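PDB 5LK6: Alpha/beta hydrolase fold-3 domain protein from Sulfolobus islandicus, which probably hydrolyses carboxylic ester bonds, as a thermostable lipase or carboxylesterase of the alpha/beta hydrolase fold. Local coordinates for residues Asp25-Ile30 / Phe82-Val87; Ile49-Ser54 / Ile58-Tyr63; Leu74-Gly79 / Glu88-Leu93; Cys94-Asn99 / Asp288-Ile293. All blocks are in the same frame, centred on the assembly; numbering follows the deposited sequence.

Interaction 1. Residues Asp25-Ile30 / Phe82-Val87; sequences DEVRKI and FVIGDV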
loop_
_atom_site.group_PDB
_atom_site.type_symbol
_atom_site.label_atom_id
_atom_site.label_comp_id
_atom_site.label_asym_id
_atom_site.label_seq_id
_atom_site.Cartn_x
_atom_site.Cartn_y
_atom_site.Cartn_z
ATOM N N ASP A 25 18.630 29.263 2.990
ATOM C CA ASP A 25 18.167 29.296 4.375
ATOM C C ASP A 25 16.695 29.553 4.509
ATOM O O ASP A 25 16.078 29.004 5.389
ATOM C CB ASP A 25 18.853 30.387 5.168
ATOM C CG ASP A 25 20.068 29.928 5.827
ATOM O OD1 ASP A 25 20.871 29.217 5.169
ATOM O OD2 ASP A 25 20.216 30.314 7.015
ATOM N N GLU A 26 16.162 30.473 3.709
ATOM C CA GLU A 26 14.745 30.737 3.711
ATOM C C GLU A 26 13.974 29.442 3.403
ATOM O O GLU A 26 12.998 29.170 4.092
ATOM C CB GLU A 26 14.356 31.905 2.787
ATOM C CG GLU A 26 14.576 33.312 3.399
ATOM C CD GLU A 26 14.969 34.481 2.415
ATOM O OE1 GLU A 26 14.867 34.352 1.135
ATOM O OE2 GLU A 26 15.365 35.568 2.964
ATOM N N VAL A 27 14.421 28.617 2.443
ATOM C CA VAL A 27 13.668 27.377 2.120
ATOM C C VAL A 27 13.869 26.263 3.148
ATOM O O VAL A 27 12.967 25.488 3.427
ATOM C CB VAL A 27 13.868 26.840 0.692
ATOM C CG1 VAL A 27 13.394 27.847 -0.342
ATOM C CG2 VAL A 27 15.288 26.409 0.444
ATOM N N ARG A 28 15.043 26.193 3.722
ATOM C CA ARG A 28 15.240 25.304 4.846
ATOM C C ARG A 28 14.277 25.640 5.975
ATOM O O ARG A 28 13.684 24.716 6.519
ATOM C CB ARG A 28 16.671 25.363 5.341
ATOM C CG ARG A 28 17.584 24.632 4.396
ATOM C CD ARG A 28 19.057 24.839 4.724
ATOM N NE ARG A 28 19.854 24.024 3.821
ATOM C CZ ARG A 28 21.155 24.089 3.672
ATOM N NH1 ARG A 28 21.880 24.946 4.360
ATOM N NH2 ARG A 28 21.726 23.276 2.796
ATOM N N LYS A 29 14.103 26.937 6.278
ATOM C CA LYS A 29 13.263 27.345 7.384
ATOM C C LYS A 29 11.823 26.963 7.022
ATOM O O LYS A 29 11.133 26.273 7.817
ATOM C CB LYS A 29 13.500 28.828 7.836
ATOM C CG LYS A 29 12.421 29.523 8.730
ATOM C CD LYS A 29 12.900 30.264 10.031
ATOM C CE LYS A 29 13.767 31.526 9.845
ATOM N NZ LYS A 29 12.976 32.795 9.873
ATOM N N ILE A 30 11.381 27.330 5.825
ATOM C CA ILE A 30 9.993 27.037 5.430
ATOM C C ILE A 30 9.683 25.513 5.470
ATOM O O ILE A 30 8.612 25.130 5.966
ATOM C CB ILE A 30 9.629 27.657 4.067
ATOM C CG1 ILE A 30 9.592 29.172 4.212
ATOM C CG2 ILE A 30 8.279 27.121 3.565
ATOM C CD1 ILE A 30 9.504 29.901 2.892
ATOM N N PHE A 82 18.652 17.017 -1.663
ATOM C CA PHE A 82 20.066 17.076 -1.256
ATOM C C PHE A 82 20.474 18.446 -0.696
ATOM O O PHE A 82 21.668 18.717 -0.573
ATOM C CB PHE A 82 21.016 16.727 -2.445
ATOM C CG PHE A 82 20.692 15.435 -3.148
ATOM C CD1 PHE A 82 21.128 14.204 -2.619
ATOM C CD2 PHE A 82 19.975 15.438 -4.357
ATOM C CE1 PHE A 82 20.856 13.004 -3.268
ATOM C CE2 PHE A 82 19.704 14.255 -5.018
ATOM C CZ PHE A 82 20.137 13.030 -4.462
ATOM N N VAL A 83 19.505 19.302 -0.434
ATOM C CA VAL A 83 19.733 20.642 -0.037
ATOM C C VAL A 83 18.938 21.023 1.246
ATOM O O VAL A 83 19.447 21.765 2.065
ATOM C CB VAL A 83 19.359 21.624 -1.164
ATOM C CG1 VAL A 83 19.456 23.053 -0.694
ATOM C CG2 VAL A 83 20.260 21.430 -2.366
ATOM N N ILE A 84 17.699 20.581 1.403
ATOM C CA ILE A 84 16.876 20.927 2.580
ATOM C C ILE A 84 16.591 19.640 3.356
ATOM O O ILE A 84 17.135 18.559 3.034
ATOM C CB ILE A 84 15.605 21.706 2.208
ATOM C CG1 ILE A 84 14.541 20.824 1.561
ATOM C CG2 ILE A 84 15.991 22.866 1.312
ATOM C CD1 ILE A 84 13.339 21.613 1.057
ATOM N N GLY A 85 15.818 19.794 4.415
ATOM C CA GLY A 85 15.597 18.712 5.322
ATOM C C GLY A 85 16.800 18.476 6.210
ATOM O O GLY A 85 17.898 19.004 5.976
ATOM N N ASP A 86 16.564 17.661 7.228
ATOM C CA ASP A 86 17.547 17.326 8.287
ATOM C C ASP A 86 16.862 16.481 9.352
ATOM O O ASP A 86 15.657 16.309 9.340
ATOM C CB ASP A 86 18.238 18.561 8.920
ATOM C CG ASP A 86 17.282 19.599 9.486
ATOM O OD1 ASP A 86 16.077 19.341 9.744
ATOM O OD2 ASP A 86 17.801 20.723 9.699
ATOM N N VAL A 87 17.660 15.920 10.244
ATOM C CA VAL A 87 17.164 15.119 11.353
ATOM C C VAL A 87 16.045 15.798 12.134
ATOM O O VAL A 87 15.053 15.160 12.426
ATOM C CB VAL A 87 18.331 14.691 12.233
ATOM C CG1 VAL A 87 17.887 14.190 13.595
ATOM C CG2 VAL A 87 19.084 13.586 11.525
HETATM O O HOH W 1 14.833 22.083 5.965
#
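R28, on the helix of residues 24-36, reaches across to the loop of residues 82-87 and grips the backbone carbonyl of V83 side-on. Two nitrogens converge on one oxygen: NE of R28 lies 2.9 Å from O of V83, nearly along the C=O axis, and NH2 of R28 lies 2.8 Å from the same O of V83. The oxygen sits in the guanidinium plane, and both bonds are bent, with N-H...O angles near 148°. The side chain is extended from CG to NE (chi2 171°, chi3 176°), which carries the guanidinium past I84 to the carbonyl beyond it. On the way, CG of R28 packs at 3.9 Å against CG2 of I84. The same methyl meets CG2 of V27 at 3.7 Å, the two side chains crossing at about a right angle. CG1 of V83 lies beside NH2 of R28, and this valine also packs on helix 200-210. NH2 of R28 also forms a salt bridge with E115. A methionine in place of R28 would probably leave the V83 carbonyl without its two donors and take from E115 this salt-bridge partner. Two residues along the loop, a water accepts from N of G85 and donates to O of R28, bridging the two backbones. The loop is thus fastened to helix 24-36 by directional bonds to its main chain, with the apolar packing of V27 and I84 beside them.

Interaction 2. Residues Ile49-Ser54 / Ile58-Tyr63; sequences IKIPGS and INARVY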
loop_
_atom_site.group_PDB
_atom_site.type_symbol
_atom_site.label_atom_id
_atom_site.label_comp_id
_atom_site.label_asym_id
_atom_site.label_seq_id
_atom_site.Cartn_x
_atom_site.Cartn_y
_atom_site.Cartn_z
ATOM N N ILE A 49 23.883 10.682 18.127
ATOM C CA ILE A 49 25.215 10.132 18.104
ATOM C C ILE A 49 26.094 10.775 17.006
ATOM O O ILE A 49 25.636 11.724 16.312
ATOM C CB ILE A 49 25.183 8.595 18.019
ATOM C CG1 ILE A 49 24.729 8.084 16.655
ATOM C CG2 ILE A 49 24.281 8.059 19.086
ATOM C CD1 ILE A 49 24.981 6.611 16.451
ATOM N N LYS A 50 27.350 10.290 16.936
ATOM C CA LYS A 50 28.406 10.795 16.057
ATOM C C LYS A 50 29.032 9.596 15.412
ATOM O O LYS A 50 29.650 8.812 16.104
ATOM C CB LYS A 50 29.535 11.484 16.838
ATOM C CG LYS A 50 29.159 12.692 17.658
ATOM C CD LYS A 50 28.789 13.874 16.806
ATOM C CE LYS A 50 29.038 15.150 17.596
ATOM N NZ LYS A 50 28.071 16.224 17.257
ATOM N N ILE A 51 28.903 9.462 14.100
ATOM C CA ILE A 51 29.381 8.290 13.408
ATOM C C ILE A 51 30.690 8.698 12.752
ATOM O O ILE A 51 30.725 9.713 12.079
ATOM C CB ILE A 51 28.354 7.812 12.364
ATOM C CG1 ILE A 51 27.048 7.429 13.075
ATOM C CG2 ILE A 51 28.915 6.644 11.560
ATOM C CD1 ILE A 51 26.047 6.757 12.152
ATOM N N PRO A 52 31.766 7.919 12.955
ATOM C CA PRO A 52 33.065 8.274 12.395
ATOM C C PRO A 52 33.181 7.962 10.883
ATOM O O PRO A 52 33.646 6.894 10.474
ATOM C CB PRO A 52 34.049 7.455 13.264
ATOM C CG PRO A 52 33.303 6.239 13.624
ATOM C CD PRO A 52 31.854 6.685 13.767
ATOM N N GLY A 53 32.773 8.926 10.063
ATOM C CA GLY A 53 32.806 8.776 8.617
ATOM C C GLY A 53 34.177 8.900 7.979
ATOM O O GLY A 53 35.039 9.544 8.518
ATOM N N SER A 54 34.335 8.339 6.783
ATOM C CA SER A 54 35.555 8.468 5.998
ATOM C C SER A 54 35.923 9.953 5.718
ATOM O O SER A 54 37.095 10.280 5.685
ATOM C CB SER A 54 35.508 7.595 4.710
ATOM O OG SER A 54 34.907 8.217 3.566
ATOM N N ILE A 58 29.675 12.337 11.181
ATOM C CA ILE A 58 28.252 12.267 10.771
ATOM C C ILE A 58 27.226 12.154 11.926
ATOM O O ILE A 58 27.128 11.104 12.594
ATOM C CB ILE A 58 28.017 11.056 9.814
ATOM C CG1 ILE A 58 28.971 11.092 8.638
ATOM C CG2 ILE A 58 26.595 11.048 9.307
ATOM C CD1 ILE A 58 29.232 9.711 8.099
ATOM N N ASN A 59 26.427 13.199 12.125
ATOM C CA ASN A 59 25.352 13.114 13.084
ATOM C C ASN A 59 24.231 12.203 12.637
ATOM O O ASN A 59 23.894 12.164 11.472
ATOM C CB ASN A 59 24.783 14.459 13.369
ATOM C CG ASN A 59 25.772 15.344 14.048
ATOM O OD1 ASN A 59 26.826 14.903 14.528
ATOM N ND2 ASN A 59 25.464 16.600 14.068
ATOM N N ALA A 60 23.708 11.442 13.588
ATOM C CA ALA A 60 22.575 10.590 13.395
ATOM C C ALA A 60 21.753 10.694 14.636
ATOM O O ALA A 60 22.265 10.991 15.690
ATOM C CB ALA A 60 23.028 9.180 13.209
ATOM N N ARG A 61 20.458 10.483 14.504
ATOM C CA ARG A 61 19.593 10.377 15.660
ATOM C C ARG A 61 18.997 8.956 15.701
ATOM O O ARG A 61 18.479 8.465 14.709
ATOM C CB ARG A 61 18.524 11.441 15.618
ATOM C CG ARG A 61 17.451 11.245 16.675
ATOM C CD ARG A 61 16.600 12.483 16.791
ATOM N NE ARG A 61 17.413 13.612 17.208
ATOM C CZ ARG A 61 16.987 14.869 17.280
ATOM N NH1 ARG A 61 15.714 15.227 16.938
ATOM N NH2 ARG A 61 17.857 15.796 17.680
ATOM N N VAL A 62 19.106 8.319 16.868
ATOM C CA VAL A 62 18.667 6.941 17.093
ATOM C C VAL A 62 17.355 6.928 17.860
ATOM O O VAL A 62 17.233 7.517 18.924
ATOM C CB VAL A 62 19.713 6.149 17.843
ATOM C CG1 VAL A 62 19.394 4.669 17.781
ATOM C CG2 VAL A 62 21.099 6.430 17.255
ATOM N N TYR A 63 16.356 6.309 17.258
ATOM C CA TYR A 63 15.052 6.128 17.898
ATOM C C TYR A 63 14.885 4.632 18.206
ATOM O O TYR A 63 15.060 3.755 17.309
ATOM C CB TYR A 63 13.939 6.563 16.955
ATOM C CG TYR A 63 14.046 7.950 16.404
ATOM C CD1 TYR A 63 14.870 8.242 15.303
ATOM C CD2 TYR A 63 13.286 8.955 16.921
ATOM C CE1 TYR A 63 14.920 9.530 14.755
ATOM C CE2 TYR A 63 13.349 10.238 16.417
ATOM C CZ TYR A 63 14.156 10.531 15.328
ATOM O OH TYR A 63 14.156 11.831 14.851
#
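The amide N of I51 donates to O of I58 at 2.8 Å, and in return N of I58 donates to O of I51 at 3.0 Å, making this an antiparallel hydrogen-bonded pair. Two residues back, N of I49 meets O of A60 at 2.9 Å in a nearly straight bond (174°), whereas the return bond from N of A60 to O of I49 is weak. K50 and N59 form the non-hydrogen-bonded pair between them. Their side chains run side by side, and NZ of K50 makes a weak bond to OD1 of N59. These strands, 46-52 and 57-63, form a beta hairpin at the edge of the central sheet, the first being outermost within the chain. The face opposite K50 and N59 is apolar. There CD1 of I51 and CG1 of I49 each lie 4.0 Å from CB of A60, and with CG1 of I49 placed between backbone N and carbonyl carbon (chi1 71°), its CD1 packs on CG2 of V62. A serine at I49 would probably open a gap beside A60 and V62. W131 of helix 120-133 covers both I49 and I51. Past the inverse gamma turn centred on P52, CA of G53 rests 3.7 Å from CD1 of I58.

Interaction 3. Residues Leu74-Gly79 / Glu88-Leu93; sequences LIYLHG and ESYDPL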
loop_
_atom_site.group_PDB
_atom_site.type_symbol
_atom_site.label_atom_id
_atom_site.label_comp_id
_atom_site.label_asym_id
_atom_site.label_seq_id
_atom_site.Cartn_x
_atom_site.Cartn_y
_atom_site.Cartn_z
ATOM N N LEU A 74 16.696 0.154 10.994
ATOM C CA LEU A 74 16.420 0.841 9.716
ATOM C C LEU A 74 17.276 2.108 9.620
ATOM O O LEU A 74 17.145 3.008 10.454
ATOM C CB LEU A 74 14.946 1.209 9.628
ATOM C CG LEU A 74 14.510 1.941 8.338
ATOM C CD1 LEU A 74 14.574 0.979 7.171
ATOM C CD2 LEU A 74 13.117 2.537 8.505
ATOM N N ILE A 75 18.138 2.169 8.614
ATOM C CA ILE A 75 18.809 3.421 8.287
ATOM C C ILE A 75 17.813 4.287 7.497
ATOM O O ILE A 75 17.277 3.849 6.463
ATOM C CB ILE A 75 20.020 3.214 7.377
ATOM C CG1 ILE A 75 21.006 2.204 7.990
ATOM C CG2 ILE A 75 20.657 4.583 7.081
ATOM C CD1 ILE A 75 21.616 2.651 9.312
ATOM N N TYR A 76 17.560 5.494 7.995
ATOM C CA TYR A 76 16.633 6.395 7.341
ATOM C C TYR A 76 17.387 7.612 6.845
ATOM O O TYR A 76 17.964 8.304 7.652
ATOM C CB TYR A 76 15.446 6.804 8.220
ATOM C CG TYR A 76 14.363 7.407 7.348
ATOM C CD1 TYR A 76 13.456 6.605 6.676
ATOM C CD2 TYR A 76 14.345 8.773 7.077
ATOM C CE1 TYR A 76 12.502 7.154 5.840
ATOM C CE2 TYR A 76 13.399 9.319 6.227
ATOM C CZ TYR A 76 12.477 8.514 5.609
ATOM O OH TYR A 76 11.543 9.082 4.752
ATOM N N LEU A 77 17.346 7.835 5.525
ATOM C CA LEU A 77 17.956 8.988 4.851
ATOM C C LEU A 77 16.889 9.976 4.379
ATOM O O LEU A 77 16.064 9.613 3.521
ATOM C CB LEU A 77 18.735 8.484 3.645
ATOM C CG LEU A 77 19.662 7.303 3.978
ATOM C CD1 LEU A 77 20.253 6.687 2.705
ATOM C CD2 LEU A 77 20.756 7.714 4.968
ATOM N N HIS A 78 16.858 11.199 4.946
ATOM C CA HIS A 78 15.759 12.121 4.660
ATOM C C HIS A 78 15.781 12.672 3.225
ATOM O O HIS A 78 16.811 12.738 2.588
ATOM C CB HIS A 78 15.774 13.290 5.656
ATOM C CG HIS A 78 16.940 14.229 5.502
ATOM N ND1 HIS A 78 16.935 15.276 4.605
ATOM C CD2 HIS A 78 18.142 14.270 6.124
ATOM C CE1 HIS A 78 18.094 15.911 4.670
ATOM N NE2 HIS A 78 18.847 15.310 5.571
ATOM N N GLY A 79 14.635 13.096 2.723
ATOM C CA GLY A 79 14.570 13.886 1.466
ATOM C C GLY A 79 14.810 15.377 1.624
ATOM O O GLY A 79 15.213 15.831 2.687
ATOM N N GLU A 88 16.174 17.082 12.432
ATOM C CA GLU A 88 15.188 17.757 13.267
ATOM C C GLU A 88 13.863 17.826 12.528
ATOM O O GLU A 88 12.842 17.383 13.047
ATOM C CB GLU A 88 15.679 19.134 13.790
ATOM C CG GLU A 88 16.624 19.103 15.019
ATOM C CD GLU A 88 15.959 18.693 16.422
ATOM O OE1 GLU A 88 14.788 18.116 16.552
ATOM O OE2 GLU A 88 16.655 18.929 17.465
ATOM N N SER A 89 13.881 18.319 11.296
ATOM C CA SER A 89 12.668 18.402 10.469
ATOM C C SER A 89 12.018 17.037 10.199
ATOM O O SER A 89 10.808 16.979 10.065
ATOM C CB SER A 89 12.942 19.096 9.124
ATOM O OG SER A 89 13.874 18.395 8.275
ATOM N N TYR A 90 12.803 15.965 10.144
ATOM C CA TYR A 90 12.285 14.622 9.872
ATOM C C TYR A 90 11.863 13.816 11.107
ATOM O O TYR A 90 11.460 12.628 11.010
ATOM C CB TYR A 90 13.282 13.838 8.992
ATOM C CG TYR A 90 12.937 14.044 7.513
ATOM C CD1 TYR A 90 13.059 15.297 6.911
ATOM C CD2 TYR A 90 12.426 13.028 6.764
ATOM C CE1 TYR A 90 12.715 15.490 5.596
ATOM C CE2 TYR A 90 12.082 13.221 5.446
ATOM C CZ TYR A 90 12.232 14.458 4.876
ATOM O OH TYR A 90 11.880 14.610 3.572
ATOM N N ASP A 91 11.909 14.476 12.258
ATOM C CA ASP A 91 11.780 13.810 13.502
ATOM C C ASP A 91 10.327 13.250 13.687
ATOM O O ASP A 91 10.170 12.099 14.105
ATOM C CB ASP A 91 12.256 14.762 14.630
ATOM C CG ASP A 91 12.222 14.109 16.044
ATOM O OD1 ASP A 91 13.230 13.452 16.450
ATOM O OD2 ASP A 91 11.147 14.293 16.699
ATOM N N PRO A 92 9.292 14.037 13.342
ATOM C CA PRO A 92 7.962 13.446 13.365
ATOM C C PRO A 92 7.763 12.195 12.484
ATOM O O PRO A 92 7.165 11.200 12.924
ATOM C CB PRO A 92 7.058 14.585 12.895
ATOM C CG PRO A 92 7.764 15.810 13.330
ATOM C CD PRO A 92 9.221 15.485 13.098
ATOM N N LEU A 93 8.277 12.224 11.273
ATOM C CA LEU A 93 8.138 11.062 10.419
ATOM C C LEU A 93 8.923 9.866 10.961
ATOM O O LEU A 93 8.445 8.739 10.899
ATOM C CB LEU A 93 8.591 11.421 9.006
ATOM C CG LEU A 93 8.618 10.315 7.964
ATOM C CD1 LEU A 93 7.260 9.691 7.760
ATOM C CD2 LEU A 93 9.138 10.904 6.662
#
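Beyond strand 72-77 the chain passes through H78 and G79, which open the HGGG motif whose glycines probably line the oxyanion hole, as in related esterases. Its backbone comes closest to residues 88-93 where H78 faces Y90, their CA atoms 6.7 Å apart. E88 to D91 make a type I beta turn, with Y90 at the N-cap position of helix 91-101. The ring of Y90 carries the contact: CB of H78 sits over the centre of one face, 3.4 Å from the centroid, a CH-pi contact. H78 holds its imidazole by a bond from ND1 to O of G79 at 2.6 Å, and this ring lies obliquely to that of Y90, their planes at 46°. With CG of Y76 opposite the backbone N (chi1 -164°), the phenol extends toward the helix. Its CE2 touches CD2 of Y90 at 3.9 Å, the two side chains crossing at about a right angle, and its OH meets CD2 of L93 at 3.6 Å. Both tyrosine hydroxyls are satisfied by one carboxylate, OH of Y76 bonding to OD1 and OH of Y90 to OD2 of D150, which precedes the probable nucleophile S151. The contact joins the end of the first strand to the first turn of the helix in the beta-alpha-beta unit 72-77, 91-101, 104-108, with strand 144-150 next to Y76 and helix 24-36 against S89.

Interaction 4. Residues Cys94-Asn99 / Asp288-Ile293; sequences CRAITN and DAISLI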
loop_
_atom_site.group_PDB
_atom_site.type_symbol
_atom_site.label_atom_id
_atom_site.label_comp_id
_atom_site.label_asym_id
_atom_site.label_seq_id
_atom_site.Cartn_x
_atom_site.Cartn_y
_atom_site.Cartn_z
ATOM N N CYS A 94 10.136 10.111 11.448
ATOM C CA CYS A 94 11.011 9.023 11.824
ATOM C C CYS A 94 10.454 8.384 13.058
ATOM O O CYS A 94 10.505 7.182 13.190
ATOM C CB CYS A 94 12.429 9.480 12.086
ATOM S SG CYS A 94 13.362 9.720 10.565
ATOM N N ARG A 95 9.890 9.204 13.935
ATOM C CA ARG A 95 9.178 8.688 15.115
ATOM C C ARG A 95 8.046 7.796 14.725
ATOM O O ARG A 95 7.898 6.752 15.295
ATOM C CB ARG A 95 8.625 9.822 15.990
ATOM C CG ARG A 95 9.673 10.465 16.888
ATOM C CD ARG A 95 9.115 11.751 17.487
ATOM N NE ARG A 95 10.085 12.284 18.442
ATOM C CZ ARG A 95 10.275 11.835 19.686
ATOM N NH1 ARG A 95 9.541 10.860 20.216
ATOM N NH2 ARG A 95 11.229 12.385 20.405
ATOM N N ALA A 96 7.255 8.233 13.743
ATOM C CA ALA A 96 6.090 7.501 13.267
ATOM C C ALA A 96 6.475 6.202 12.594
ATOM O O ALA A 96 5.801 5.195 12.766
ATOM C CB ALA A 96 5.260 8.353 12.329
ATOM N N ILE A 97 7.560 6.207 11.835
ATOM C CA ILE A 97 8.053 4.934 11.297
ATOM C C ILE A 97 8.481 3.980 12.424
ATOM O O ILE A 97 8.142 2.798 12.404
ATOM C CB ILE A 97 9.184 5.195 10.315
ATOM C CG1 ILE A 97 8.568 5.861 9.098
ATOM C CG2 ILE A 97 9.929 3.925 9.967
ATOM C CD1 ILE A 97 9.595 6.442 8.181
ATOM N N THR A 98 9.189 4.533 13.412
ATOM C CA THR A 98 9.708 3.783 14.549
ATOM C C THR A 98 8.594 3.026 15.246
ATOM O O THR A 98 8.657 1.815 15.378
ATOM C CB THR A 98 10.463 4.693 15.548
ATOM O OG1 THR A 98 11.492 5.383 14.848
ATOM C CG2 THR A 98 11.168 3.864 16.653
ATOM N N ASN A 99 7.579 3.758 15.659
ATOM C CA ASN A 99 6.424 3.188 16.319
ATOM C C ASN A 99 5.638 2.220 15.402
ATOM O O ASN A 99 5.138 1.240 15.894
ATOM C CB ASN A 99 5.581 4.315 16.934
ATOM C CG ASN A 99 4.158 3.909 17.168
ATOM O OD1 ASN A 99 3.345 3.843 16.247
ATOM N ND2 ASN A 99 3.845 3.630 18.397
ATOM N N ASP A 288 -1.280 5.915 6.038
ATOM C CA ASP A 288 -1.410 4.568 5.449
ATOM C C ASP A 288 -0.107 4.090 4.854
ATOM O O ASP A 288 0.236 2.950 5.028
ATOM C CB ASP A 288 -2.587 4.491 4.476
ATOM C CG ASP A 288 -3.925 4.778 5.163
ATOM O OD1 ASP A 288 -4.059 4.561 6.393
ATOM O OD2 ASP A 288 -4.862 5.215 4.457
ATOM N N ALA A 289 0.644 4.974 4.223
ATOM C CA ALA A 289 1.979 4.644 3.733
ATOM C C ALA A 289 2.928 4.316 4.861
ATOM O O ALA A 289 3.774 3.443 4.736
ATOM C CB ALA A 289 2.544 5.806 2.943
ATOM N N ILE A 290 2.820 5.055 5.955
ATOM C CA ILE A 290 3.646 4.765 7.139
ATOM C C ILE A 290 3.320 3.372 7.701
ATOM O O ILE A 290 4.221 2.585 7.974
ATOM C CB ILE A 290 3.518 5.852 8.215
ATOM C CG1 ILE A 290 4.201 7.116 7.708
ATOM C CG2 ILE A 290 4.193 5.409 9.513
ATOM C CD1 ILE A 290 3.736 8.409 8.374
ATOM N N SER A 291 2.033 3.087 7.831
ATOM C CA SER A 291 1.570 1.770 8.156
ATOM C C SER A 291 2.114 0.694 7.223
ATOM O O SER A 291 2.595 -0.335 7.692
ATOM C CB SER A 291 0.054 1.736 8.095
ATOM O OG SER A 291 -0.530 2.383 9.189
ATOM N N LEU A 292 2.075 0.917 5.906
ATOM C CA LEU A 292 2.650 -0.078 4.950
ATOM C C LEU A 292 4.114 -0.374 5.246
ATOM O O LEU A 292 4.509 -1.520 5.351
ATOM C CB LEU A 292 2.483 0.367 3.499
ATOM C CG LEU A 292 2.951 -0.586 2.388
ATOM C CD1 LEU A 292 2.198 -1.886 2.470
ATOM C CD2 LEU A 292 2.659 0.079 1.074
ATOM N N ILE A 293 4.859 0.692 5.451
ATOM C CA ILE A 293 6.265 0.632 5.706
ATOM C C ILE A 293 6.535 -0.154 6.988
ATOM O O ILE A 293 7.376 -1.075 7.024
ATOM C CB ILE A 293 6.872 2.062 5.756
ATOM C CG1 ILE A 293 6.862 2.657 4.345
ATOM C CG2 ILE A 293 8.310 2.042 6.278
ATOM C CD1 ILE A 293 7.087 4.154 4.302
#
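A96 is the first residue of segment 94-99 to meet the C-terminal helix, where CG2 of I290 approaches its carbonyl O at 3.6 Å and its CB at 4.2 Å. The methyl thus rests on backbone as much as on side chain, the small A96 letting I290 come close. In I290, CG1 is anti to the carbonyl carbon, beside the backbone N (chi1 -70°), which sets CG2 anti to the N and facing A96. I97 follows, its CG1 4.4 Å from the same CG2 of I290 and its own CG2 4.4 Å from CG2 of I293. These are loose apolar contacts between helices 91-101 and 285-302; the axes of segments 94-99 and 288-293 pass 9.0 Å apart, their N-to-C directions 47° apart. In the alpha/beta hydrolase fold such helices flank the central sheet, and here I97 packs on L74 and Y76 of strand 72-77 and on V105. T98 packs instead on Y63 and V105; its N and OG1 both bond to O of C94, from opposite faces of the carbonyl plane, OG1 at 2.6 Å. Another flank of helix 285-302 serves the dimer, D288 forming a salt bridge with R299 of the second subunit.

In the fold
Interactions 3 and 4 share helix 91-101, its start packing on strand 72-77 and its next turn on the C-terminal helix, with Y76 touching C94. The centre of interaction 3 lies about 8 Å from that of the chain, the nearest of the four, and its contact is mainly aromatic; interaction 4, also buried, is apolar, carried by aliphatic side chains. The partly buried hairpin of interaction 2 combines backbone bonds with one apolar face at the sheet edge, and joins interaction 3 through the R61-E88 salt bridge and the probable hydrogen bond between Y63 and D91. Interaction 1, buried but peripheral, depends on a charged arginine, and its loop reaches H78 of interaction 3.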